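Local coordinates for OmpT protein (Vibrio cholerae serotype O1, PDB 6EHD), which probably forms a non-specific diffusion channel in the outer membrane, a beta-barrel porin that lets ions and small solutes cross, at residues Ser83-Thr89 / Leu117-Lys123; Ser36-Ala42 / Gly54-Leu60; Asn78-Phe82 / Lys123-Glu127. The protein carries 1 engineered substitution. One frame throughout, in Å; residues are numbered along the deposited sequence.

Contact 1 (Ser83-Thr89 / Leu117-Lys123); sequences SFGKQWT and LHDSQVK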
loop_
_atom_site.group_PDB
_atom_site.type_symbol
_atom_site.label_atom_id
_atom_site.label_comp_id
_atom_site.label_asym_id
_atom_site.label_seq_id
_atom_site.Cartn_x
_atom_site.Cartn_y
_atom_site.Cartn_z
ATOM N N SER A 83 2.495 -13.810 12.808
ATOM C CA SER A 83 1.356 -14.087 11.876
ATOM C C SER A 83 1.841 -14.797 10.648
ATOM O O SER A 83 2.828 -14.385 9.962
ATOM C CB SER A 83 0.601 -12.728 11.509
ATOM O OG SER A 83 0.008 -12.158 12.671
ATOM N N PHE A 84 1.151 -15.900 10.300
ATOM C CA PHE A 84 1.544 -16.777 9.163
ATOM C C PHE A 84 0.462 -16.878 8.109
ATOM O O PHE A 84 -0.736 -17.076 8.453
ATOM C CB PHE A 84 1.808 -18.289 9.719
ATOM C CG PHE A 84 2.819 -18.374 10.870
ATOM C CD1 PHE A 84 2.443 -18.119 12.168
ATOM C CD2 PHE A 84 4.117 -18.743 10.632
ATOM C CE1 PHE A 84 3.366 -18.146 13.189
ATOM C CE2 PHE A 84 5.067 -18.787 11.666
ATOM C CZ PHE A 84 4.697 -18.461 12.925
ATOM N N GLY A 85 0.899 -16.946 6.842
ATOM C CA GLY A 85 0.020 -17.224 5.664
ATOM C C GLY A 85 0.031 -16.110 4.594
ATOM O O GLY A 85 1.038 -15.418 4.427
ATOM N N LYS A 86 -1.085 -15.927 3.893
ATOM C CA LYS A 86 -1.191 -15.021 2.699
ATOM C C LYS A 86 -1.585 -13.637 3.272
ATOM O O LYS A 86 -2.685 -13.486 3.859
ATOM C CB LYS A 86 -2.268 -15.515 1.747
ATOM C CG LYS A 86 -2.425 -14.636 0.526
ATOM C CD LYS A 86 -3.473 -15.136 -0.474
ATOM C CE LYS A 86 -3.266 -14.374 -1.796
ATOM N NZ LYS A 86 -4.317 -14.664 -2.794
ATOM N N GLN A 87 -0.664 -12.643 3.145
ATOM C CA GLN A 87 -0.786 -11.373 3.868
ATOM C C GLN A 87 -0.317 -10.188 3.009
ATOM O O GLN A 87 0.547 -10.348 2.124
ATOM C CB GLN A 87 0.125 -11.448 5.147
ATOM C CG GLN A 87 -0.363 -12.474 6.168
ATOM C CD GLN A 87 0.530 -12.677 7.336
ATOM O OE1 GLN A 87 0.344 -12.039 8.406
ATOM N NE2 GLN A 87 1.530 -13.638 7.186
ATOM N N TRP A 88 -0.775 -8.998 3.357
ATOM C CA TRP A 88 -0.143 -7.761 2.776
ATOM C C TRP A 88 1.309 -7.647 3.302
ATOM O O TRP A 88 1.574 -8.138 4.446
ATOM C CB TRP A 88 -0.941 -6.507 3.091
ATOM C CG TRP A 88 -2.400 -6.583 2.738
ATOM C CD1 TRP A 88 -3.433 -6.369 3.605
ATOM C CD2 TRP A 88 -2.978 -7.078 1.540
ATOM N NE1 TRP A 88 -4.614 -6.612 2.985
ATOM C CE2 TRP A 88 -4.364 -7.049 1.711
ATOM C CE3 TRP A 88 -2.452 -7.556 0.311
ATOM C CZ2 TRP A 88 -5.255 -7.478 0.713
ATOM C CZ3 TRP A 88 -3.338 -7.962 -0.694
ATOM C CH2 TRP A 88 -4.719 -7.920 -0.482
ATOM N N THR A 89 2.196 -6.969 2.575
ATOM C CA THR A 89 3.563 -6.696 3.122
ATOM C C THR A 89 3.550 -5.754 4.346
ATOM O O THR A 89 2.630 -4.912 4.520
ATOM C CB THR A 89 4.547 -6.165 2.062
ATOM O OG1 THR A 89 4.142 -4.868 1.602
ATOM C CG2 THR A 89 4.694 -7.109 0.882
ATOM N N LEU A 117 1.903 -7.700 -1.794
ATOM C CA LEU A 117 1.387 -8.985 -1.343
ATOM C C LEU A 117 2.457 -10.087 -1.475
ATOM O O LEU A 117 3.154 -10.096 -2.494
ATOM C CB LEU A 117 0.205 -9.319 -2.270
ATOM C CG LEU A 117 -0.440 -10.714 -2.332
ATOM C CD1 LEU A 117 -1.118 -10.956 -1.009
ATOM C CD2 LEU A 117 -1.439 -10.847 -3.475
ATOM N N HIS A 118 2.497 -11.017 -0.502
ATOM C CA HIS A 118 3.277 -12.294 -0.591
ATOM C C HIS A 118 2.448 -13.357 0.089
ATOM O O HIS A 118 1.936 -13.201 1.249
ATOM C CB HIS A 118 4.674 -12.145 0.023
ATOM C CG HIS A 118 5.653 -13.270 -0.274
ATOM N ND1 HIS A 118 5.513 -14.554 0.234
ATOM C CD2 HIS A 118 6.826 -13.265 -0.969
ATOM C CE1 HIS A 118 6.518 -15.302 -0.216
ATOM N NE2 HIS A 118 7.364 -14.531 -0.880
ATOM N N ASP A 119 2.245 -14.449 -0.659
ATOM C CA ASP A 119 1.341 -15.544 -0.245
ATOM C C ASP A 119 1.853 -16.458 0.874
ATOM O O ASP A 119 1.102 -17.283 1.438
ATOM C CB ASP A 119 1.026 -16.469 -1.459
ATOM C CG ASP A 119 0.174 -15.793 -2.532
ATOM O OD1 ASP A 119 -0.246 -14.626 -2.341
ATOM O OD2 ASP A 119 -0.044 -16.424 -3.603
ATOM N N SER A 120 3.122 -16.384 1.191
ATOM C CA SER A 120 3.607 -17.222 2.270
ATOM C C SER A 120 4.620 -16.447 3.117
ATOM O O SER A 120 5.829 -16.597 2.915
ATOM C CB SER A 120 4.223 -18.535 1.723
ATOM O OG SER A 120 4.686 -19.265 2.837
ATOM N N GLN A 121 4.117 -15.641 4.078
ATOM C CA GLN A 121 4.990 -14.851 4.925
ATOM C C GLN A 121 4.831 -15.221 6.363
ATOM O O GLN A 121 3.756 -15.671 6.770
ATOM C CB GLN A 121 4.607 -13.339 4.856
ATOM C CG GLN A 121 4.882 -12.623 3.628
ATOM C CD GLN A 121 4.425 -11.117 3.724
ATOM O OE1 GLN A 121 5.124 -10.273 4.283
ATOM N NE2 GLN A 121 3.258 -10.829 3.150
ATOM N N VAL A 122 5.886 -14.954 7.129
ATOM C CA VAL A 122 5.800 -14.769 8.567
ATOM C C VAL A 122 5.985 -13.272 8.894
ATOM O O VAL A 122 7.003 -12.696 8.490
ATOM C CB VAL A 122 6.925 -15.459 9.362
ATOM C CG1 VAL A 122 6.525 -15.586 10.800
ATOM C CG2 VAL A 122 7.324 -16.759 8.742
ATOM N N LYS A 123 5.070 -12.695 9.693
ATOM C CA LYS A 123 5.151 -11.239 10.024
ATOM C C LYS A 123 5.175 -11.151 11.528
ATOM O O LYS A 123 4.531 -11.977 12.227
ATOM C CB LYS A 123 3.975 -10.450 9.383
ATOM C CG LYS A 123 4.091 -10.268 7.873
ATOM C CD LYS A 123 2.859 -9.612 7.206
ATOM C CE LYS A 123 2.494 -8.242 7.792
ATOM N NZ LYS A 123 1.138 -7.851 7.251
HETATM O O HOH W 1 2.019 -10.334 13.327
HETATM O O HOH W 2 -0.643 -9.618 8.523
#
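K123 lays its aliphatic stem along the amide of Q87, reaching it from the opposite direction, with CD 3.7 Å from Q87 OE1. A bend at chi3 (57°) turns the end of the lysine toward the corner of the other segment, where NZ donates to W88 O at 2.9 Å. A water is held between the two side chains, giving a proton to Q87 OE1 at 2.6 Å and accepting one from K123 NZ, while D93 in the short helix that follows completes a salt bridge to the same ammonium. The other half of the Q87 amide reads back along its own segment: NE2 bonds S83 O at 3.2 Å, coming from above that carbonyl's plane (62° out of it), while K123 N takes the same oxygen within the plane. Q87 is thus held at both ends of its amide and has little freedom to flip. Q121 NE2 adds only weak bonds, to W88 O and to H118 O. On the other side of the sheet from Q87 and K123, F84 and V122 lie side by side, F84 CE2 touching V122 CG1 at 3.6 Å. Further on, L117 CD1 meets the six-membered part of the W88 indole, 3.7 Å from CZ3. K86 stretches fully extended beside D119, yet NZ stays 4.1 Å from D119 OD1, short of a salt bridge, and bonds V68 O instead. Between G85 and Q87 the antiparallel pairing slips by one residue, a beta bulge, and both chains turn a corner there, with G85 at a positive phi of 121°. Two neighbouring barrel strands leaving the wall together in this way are consistent with the root of the inward-folded loop L3 that narrows the pore in general porins.

Contact 2 (Ser36-Ala42 / Gly54-Leu60); sequences SRAGVDA and GKVEFAL
V40 and V56 face each other as a hydrogen-bonded pair and cross at a slant, CG1 against CG1 at 3.5 Å. Each valine places that methyl between its own backbone N and carbonyl carbon (chi1 54° and 58°), and the matching torsions bring the two branches together over the strand gap. On the same face F58 turns one edge of its ring to the partner strand, with CD2 3.8 Å from A38 O, and A38 packs on W325. F13, near V40, and W325 both bind calcium in another structure of this protein, though none is bound here. The reverse face is charged. R37 curls through two bends and passes across E57, guanidinium and carboxylate planes 40° apart; NH1 stays 4.3 Å from E57 OE1, which lies well out of the guanidinium plane, so their attraction is one of charge alone. E57 spends its oxygens on R69 and Y14, whereas R37 bonds S35 O through NE, the sulfonate of a bound MES through NH1 and a detergent oxygen through NH2. Farther along, D41 OD1 lies 3.9 Å from K55 CB, meeting the extended lysine at its stem, and takes a hydrogen bond from Q53. Between these polar pairs G39 offers no side chain, and the strands close to 4.0 Å between the CA atoms of G39 and E57. Backbone bonds join A38 to F58, V40 to V56 and A42 to G54 in both directions. This is a hairpin of a porin barrel wall, apolar outside and charged within, where R37 with R18 and R69 is consistent with the arginine cluster that lines general-porin pores.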
loop_
_atom_site.group_PDB
_atom_site.type_symbol
_atom_site.label_atom_id
_atom_site.label_comp_id
_atom_site.label_asym_id
_atom_site.label_seq_id
_atom_site.Cartn_x
_atom_site.Cartn_y
_atom_site.Cartn_z
ATOM N N SER A 36 -14.397 -4.133 -3.221
ATOM C CA SER A 36 -15.267 -4.667 -2.186
ATOM C C SER A 36 -14.694 -5.986 -1.577
ATOM O O SER A 36 -14.040 -6.747 -2.286
ATOM C CB SER A 36 -16.648 -4.920 -2.820
ATOM O OG SER A 36 -17.227 -3.689 -3.331
ATOM N N ARG A 37 -15.030 -6.247 -0.337
ATOM C CA ARG A 37 -14.511 -7.458 0.359
ATOM C C ARG A 37 -15.381 -7.885 1.509
ATOM O O ARG A 37 -16.157 -7.106 2.022
ATOM C CB ARG A 37 -13.033 -7.134 0.862
ATOM C CG ARG A 37 -12.920 -6.348 2.144
ATOM C CD ARG A 37 -13.016 -4.825 2.088
ATOM N NE ARG A 37 -12.239 -4.126 1.061
ATOM C CZ ARG A 37 -11.023 -3.595 1.213
ATOM N NH1 ARG A 37 -10.388 -3.635 2.349
ATOM N NH2 ARG A 37 -10.490 -3.021 0.169
ATOM N N ALA A 38 -15.204 -9.155 1.995
ATOM C CA ALA A 38 -15.911 -9.609 3.144
ATOM C C ALA A 38 -15.034 -10.702 3.842
ATOM O O ALA A 38 -14.416 -11.466 3.195
ATOM C CB ALA A 38 -17.253 -10.277 2.729
ATOM N N GLY A 39 -14.987 -10.704 5.140
ATOM C CA GLY A 39 -14.164 -11.749 5.872
ATOM C C GLY A 39 -14.740 -12.124 7.237
ATOM O O GLY A 39 -15.796 -11.601 7.673
ATOM N N VAL A 40 -13.994 -13.011 7.944
ATOM C CA VAL A 40 -14.242 -13.359 9.331
ATOM C C VAL A 40 -12.914 -13.345 10.077
ATOM O O VAL A 40 -11.887 -13.770 9.508
ATOM C CB VAL A 40 -14.956 -14.710 9.430
ATOM C CG1 VAL A 40 -14.213 -15.794 8.705
ATOM C CG2 VAL A 40 -15.214 -15.113 10.866
ATOM N N ASP A 41 -12.952 -12.743 11.252
ATOM C CA ASP A 41 -11.825 -12.534 12.176
ATOM C C ASP A 41 -12.197 -13.149 13.539
ATOM O O ASP A 41 -13.021 -12.601 14.319
ATOM C CB ASP A 41 -11.526 -11.040 12.329
ATOM C CG ASP A 41 -10.214 -10.771 13.069
ATOM O OD1 ASP A 41 -9.391 -11.699 13.304
ATOM O OD2 ASP A 41 -9.953 -9.608 13.413
ATOM N N ALA A 42 -11.579 -14.304 13.847
ATOM C CA ALA A 42 -11.813 -15.025 15.108
ATOM C C ALA A 42 -10.597 -14.886 16.075
ATOM O O ALA A 42 -9.452 -15.031 15.634
ATOM C CB ALA A 42 -12.079 -16.496 14.784
ATOM N N GLY A 54 -7.488 -16.461 13.971
ATOM C CA GLY A 54 -7.643 -17.062 12.646
ATOM C C GLY A 54 -8.514 -16.068 11.781
ATOM O O GLY A 54 -9.578 -15.735 12.173
ATOM N N LYS A 55 -8.014 -15.639 10.639
ATOM C CA LYS A 55 -8.714 -14.600 9.780
ATOM C C LYS A 55 -8.696 -15.016 8.331
ATOM O O LYS A 55 -7.657 -15.446 7.809
ATOM C CB LYS A 55 -8.022 -13.229 10.012
ATOM C CG LYS A 55 -8.649 -12.049 9.271
ATOM C CD LYS A 55 -8.005 -10.692 9.732
ATOM C CE LYS A 55 -8.510 -9.507 8.907
ATOM N NZ LYS A 55 -7.982 -8.237 9.462
ATOM N N VAL A 56 -9.811 -14.809 7.583
ATOM C CA VAL A 56 -9.782 -15.042 6.199
ATOM C C VAL A 56 -10.675 -13.924 5.543
ATOM O O VAL A 56 -11.633 -13.528 6.142
ATOM C CB VAL A 56 -10.308 -16.468 5.868
ATOM C CG1 VAL A 56 -11.699 -16.668 6.372
ATOM C CG2 VAL A 56 -10.181 -16.765 4.389
ATOM N N GLU A 57 -10.212 -13.422 4.423
ATOM C CA GLU A 57 -10.873 -12.301 3.703
ATOM C C GLU A 57 -10.974 -12.658 2.275
ATOM O O GLU A 57 -9.956 -13.046 1.639
ATOM C CB GLU A 57 -10.020 -11.027 3.855
ATOM C CG GLU A 57 -10.746 -9.717 3.309
ATOM C CD GLU A 57 -9.943 -8.399 3.641
ATOM O OE1 GLU A 57 -9.374 -7.815 2.710
ATOM O OE2 GLU A 57 -9.939 -8.029 4.841
ATOM N N PHE A 58 -12.164 -12.469 1.694
ATOM C CA PHE A 58 -12.410 -12.765 0.292
ATOM C C PHE A 58 -12.809 -11.458 -0.519
ATOM O O PHE A 58 -13.345 -10.504 0.048
ATOM C CB PHE A 58 -13.646 -13.672 0.184
ATOM C CG PHE A 58 -13.515 -14.995 0.922
ATOM C CD1 PHE A 58 -12.957 -16.110 0.280
ATOM C CD2 PHE A 58 -13.977 -15.119 2.227
ATOM C CE1 PHE A 58 -12.850 -17.341 0.945
ATOM C CE2 PHE A 58 -13.865 -16.371 2.904
ATOM C CZ PHE A 58 -13.289 -17.453 2.242
ATOM N N ALA A 59 -12.506 -11.443 -1.792
ATOM C CA ALA A 59 -12.896 -10.341 -2.673
ATOM C C ALA A 59 -14.250 -10.661 -3.135
ATOM O O ALA A 59 -14.599 -11.844 -3.346
ATOM C CB ALA A 59 -12.039 -10.227 -3.847
ATOM N N LEU A 60 -14.998 -9.583 -3.372
ATOM C CA LEU A 60 -16.392 -9.689 -3.766
ATOM C C LEU A 60 -16.472 -9.255 -5.223
ATOM O O LEU A 60 -16.641 -8.054 -5.525
ATOM C CB LEU A 60 -17.299 -8.891 -2.811
ATOM C CG LEU A 60 -17.596 -9.476 -1.448
ATOM C CD1 LEU A 60 -18.690 -8.667 -0.779
ATOM C CD2 LEU A 60 -18.059 -10.927 -1.571
#

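Contact 3 (Asn78-Phe82 / Lys123-Glu127); sequences NFGKF and KYVYE. With C8E ((hydroxyethyloxy)tri(ethyloxy)octane), chain B; C8E ((hydroxyethyloxy)tri(ethyloxy)octane), chain C.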
loop_
_atom_site.group_PDB
_atom_site.type_symbol
_atom_site.label_atom_id
_atom_site.label_comp_id
_atom_site.label_asym_id
_atom_site.label_seq_id
_atom_site.Cartn_x
_atom_site.Cartn_y
_atom_site.Cartn_z
ATOM N N ASN A 78 3.883 -12.444 25.027
ATOM C CA ASN A 78 4.621 -11.344 25.643
ATOM C C ASN A 78 5.912 -10.906 24.891
ATOM O O ASN A 78 6.434 -9.859 25.215
ATOM C CB ASN A 78 4.991 -11.703 27.111
ATOM C CG ASN A 78 3.805 -11.754 28.012
ATOM O OD1 ASN A 78 2.792 -11.045 27.813
ATOM N ND2 ASN A 78 3.916 -12.591 29.055
ATOM N N PHE A 79 6.437 -11.690 23.956
ATOM C CA PHE A 79 7.596 -11.322 23.187
ATOM C C PHE A 79 7.239 -10.898 21.731
ATOM O O PHE A 79 8.129 -10.815 20.870
ATOM C CB PHE A 79 8.727 -12.363 23.217
ATOM C CG PHE A 79 8.312 -13.797 23.053
ATOM C CD1 PHE A 79 7.859 -14.544 24.161
ATOM C CD2 PHE A 79 8.506 -14.470 21.822
ATOM C CE1 PHE A 79 7.526 -15.898 24.017
ATOM C CE2 PHE A 79 8.180 -15.835 21.680
ATOM C CZ PHE A 79 7.690 -16.542 22.781
ATOM N N GLY A 80 5.970 -10.585 21.511
ATOM C CA GLY A 80 5.490 -10.107 20.191
ATOM C C GLY A 80 4.388 -10.985 19.589
ATOM O O GLY A 80 4.104 -12.104 20.126
ATOM N N LYS A 81 3.852 -10.553 18.438
ATOM C CA LYS A 81 2.855 -11.311 17.699
ATOM C C LYS A 81 3.471 -11.838 16.438
ATOM O O LYS A 81 4.097 -11.072 15.676
ATOM C CB LYS A 81 1.592 -10.437 17.420
ATOM C CG LYS A 81 0.495 -11.183 16.643
ATOM C CD LYS A 81 -0.720 -10.298 16.374
ATOM C CE LYS A 81 -1.852 -11.204 15.869
ATOM N NZ LYS A 81 -3.093 -10.410 15.726
ATOM N N PHE A 82 3.206 -13.112 16.130
ATOM C CA PHE A 82 3.682 -13.788 14.953
ATOM C C PHE A 82 2.493 -14.216 14.093
ATOM O O PHE A 82 1.603 -14.961 14.595
ATOM C CB PHE A 82 4.497 -15.040 15.286
ATOM C CG PHE A 82 5.708 -14.769 16.177
ATOM C CD1 PHE A 82 5.582 -14.605 17.523
ATOM C CD2 PHE A 82 6.932 -14.646 15.621
ATOM C CE1 PHE A 82 6.734 -14.327 18.319
ATOM C CE2 PHE A 82 8.076 -14.372 16.401
ATOM C CZ PHE A 82 7.954 -14.207 17.731
ATOM N N LYS A 123 5.070 -12.695 9.693
ATOM C CA LYS A 123 5.151 -11.239 10.024
ATOM C C LYS A 123 5.175 -11.151 11.528
ATOM O O LYS A 123 4.531 -11.977 12.227
ATOM C CB LYS A 123 3.975 -10.450 9.383
ATOM C CG LYS A 123 4.091 -10.268 7.873
ATOM C CD LYS A 123 2.859 -9.612 7.206
ATOM C CE LYS A 123 2.494 -8.242 7.792
ATOM N NZ LYS A 123 1.138 -7.851 7.251
ATOM N N TYR A 124 5.975 -10.222 12.007
ATOM C CA TYR A 124 6.171 -9.945 13.424
ATOM C C TYR A 124 5.771 -8.515 13.822
ATOM O O TYR A 124 6.101 -7.556 13.093
ATOM C CB TYR A 124 7.691 -10.128 13.735
ATOM C CG TYR A 124 8.079 -9.846 15.157
ATOM C CD1 TYR A 124 7.776 -10.749 16.199
ATOM C CD2 TYR A 124 8.762 -8.658 15.497
ATOM C CE1 TYR A 124 8.149 -10.516 17.501
ATOM C CE2 TYR A 124 9.135 -8.399 16.809
ATOM C CZ TYR A 124 8.855 -9.328 17.814
ATOM O OH TYR A 124 9.178 -9.010 19.137
ATOM N N VAL A 125 5.133 -8.352 14.946
ATOM C CA VAL A 125 4.819 -7.039 15.512
ATOM C C VAL A 125 5.069 -7.011 16.975
ATOM O O VAL A 125 4.594 -7.922 17.702
ATOM C CB VAL A 125 3.335 -6.679 15.278
ATOM C CG1 VAL A 125 3.008 -5.324 15.967
ATOM C CG2 VAL A 125 2.970 -6.706 13.805
ATOM N N TYR A 126 5.888 -6.049 17.438
ATOM C CA TYR A 126 6.053 -5.749 18.899
ATOM C C TYR A 126 5.612 -4.345 19.233
ATOM O O TYR A 126 6.095 -3.408 18.542
ATOM C CB TYR A 126 7.506 -5.964 19.264
ATOM C CG TYR A 126 7.703 -5.707 20.745
ATOM C CD1 TYR A 126 7.354 -6.695 21.686
ATOM C CD2 TYR A 126 8.162 -4.488 21.217
ATOM C CE1 TYR A 126 7.490 -6.476 23.042
ATOM C CE2 TYR A 126 8.291 -4.256 22.584
ATOM C CZ TYR A 126 7.950 -5.255 23.479
ATOM O OH TYR A 126 8.059 -5.060 24.828
ATOM N N GLU A 127 4.739 -4.138 20.211
ATOM C CA GLU A 127 4.340 -2.788 20.701
ATOM C C GLU A 127 4.562 -2.582 22.163
ATOM O O GLU A 127 4.209 -3.456 22.957
ATOM C CB GLU A 127 2.864 -2.558 20.566
ATOM C CG GLU A 127 2.272 -2.500 19.212
ATOM C CD GLU A 127 0.761 -2.292 19.319
ATOM O OE1 GLU A 127 0.011 -3.254 19.073
ATOM O OE2 GLU A 127 0.318 -1.174 19.657
HETATM O O9 C8E B . 0.478 -3.766 11.662
HETATM C C10 C8E B . -0.382 -4.662 12.338
HETATM C C11 C8E B . -0.965 -4.145 13.642
HETATM O O12 C8E B . -0.072 -3.248 14.302
HETATM C C13 C8E B . -0.552 -2.819 15.581
HETATM C C14 C8E B . 0.347 -1.716 16.159
HETATM O O15 C8E B . 0.658 -0.622 15.251
HETATM C C16 C8E B . 1.362 0.424 15.948
HETATM C C17 C8E B . 2.155 1.315 15.002
HETATM O O18 C8E B . 1.556 1.519 13.747
HETATM C C19 C8E B . 2.184 2.372 12.780
HETATM C C20 C8E B . 2.804 1.591 11.633
HETATM O O21 C8E B . 1.789 0.803 11.068
HETATM C C14 C8E C . 0.949 -9.861 25.438
HETATM O O15 C8E C . 0.034 -10.854 24.933
HETATM C C16 C8E C . -1.254 -10.649 25.489
HETATM C C17 C8E C . -2.280 -11.768 25.279
HETATM O O18 C8E C . -3.494 -11.186 24.765
HETATM C C19 C8E C . -4.394 -10.642 25.739
#
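One face of the F82 ring is covered by Y124, whose CD1 sits toward the rim of that ring, 3.6 Å from CE2. The planes meet obliquely at 56° with centroids 5.2 Å apart, though both side chains run the same way from their strands. At the edge of the Y124 ring, in its plane, lies F79 O, to which the phenol OH donates a short hydrogen bond of 2.7 Å. Y126 likewise turns an edge to the turn, CD1 approaching G80 N at 4.1 Å. With CG anti to the backbone N (chi1 179°), Y124 lies across its neighbour strand and passes over G80, where CE1 comes to 3.8 Å from G80 CA; the missing side chain is what lets the ring through. Beneath the rings K81 and V125 form a hydrogen-bonded antiparallel pair, K81 N donating to V125 O at 2.8 Å. On that face K81 extends away to Q53. One detergent molecule lies against V125 and E127; a second, separately, touches N78. Chemically, the phenol closes over the tight turn that starts strand 80-84: it ties a carbonyl just ahead of the strand, while its ring carbons pack on F82, so one residue serves polar and apolar needs at once, consistent with the aromatic girdle found near the ends of membrane barrels.

In the fold
From the N terminus, contact 2 closes first, joining strands 30-47 and 50-59 in a hairpin, with 11 residues, mostly strand, between its segments. It is complete before the others open, and the chain then returns along strand 67-77 to strand 80-84. There contact 3 begins at the turn end and contact 1 follows on the same strand; on the return through 121-128 they are met in reverse order, sharing K123, so contact 1 lies within the larger excursion of contact 3 and closes the loop with helix 90-94. Contacts 1 and 3 zip up one strand pair from the probable constriction loop toward the rim, their centres 14 Å apart; contact 2 stands nearby in the same wall, about 5 Å from contact 1 at the nearest atoms.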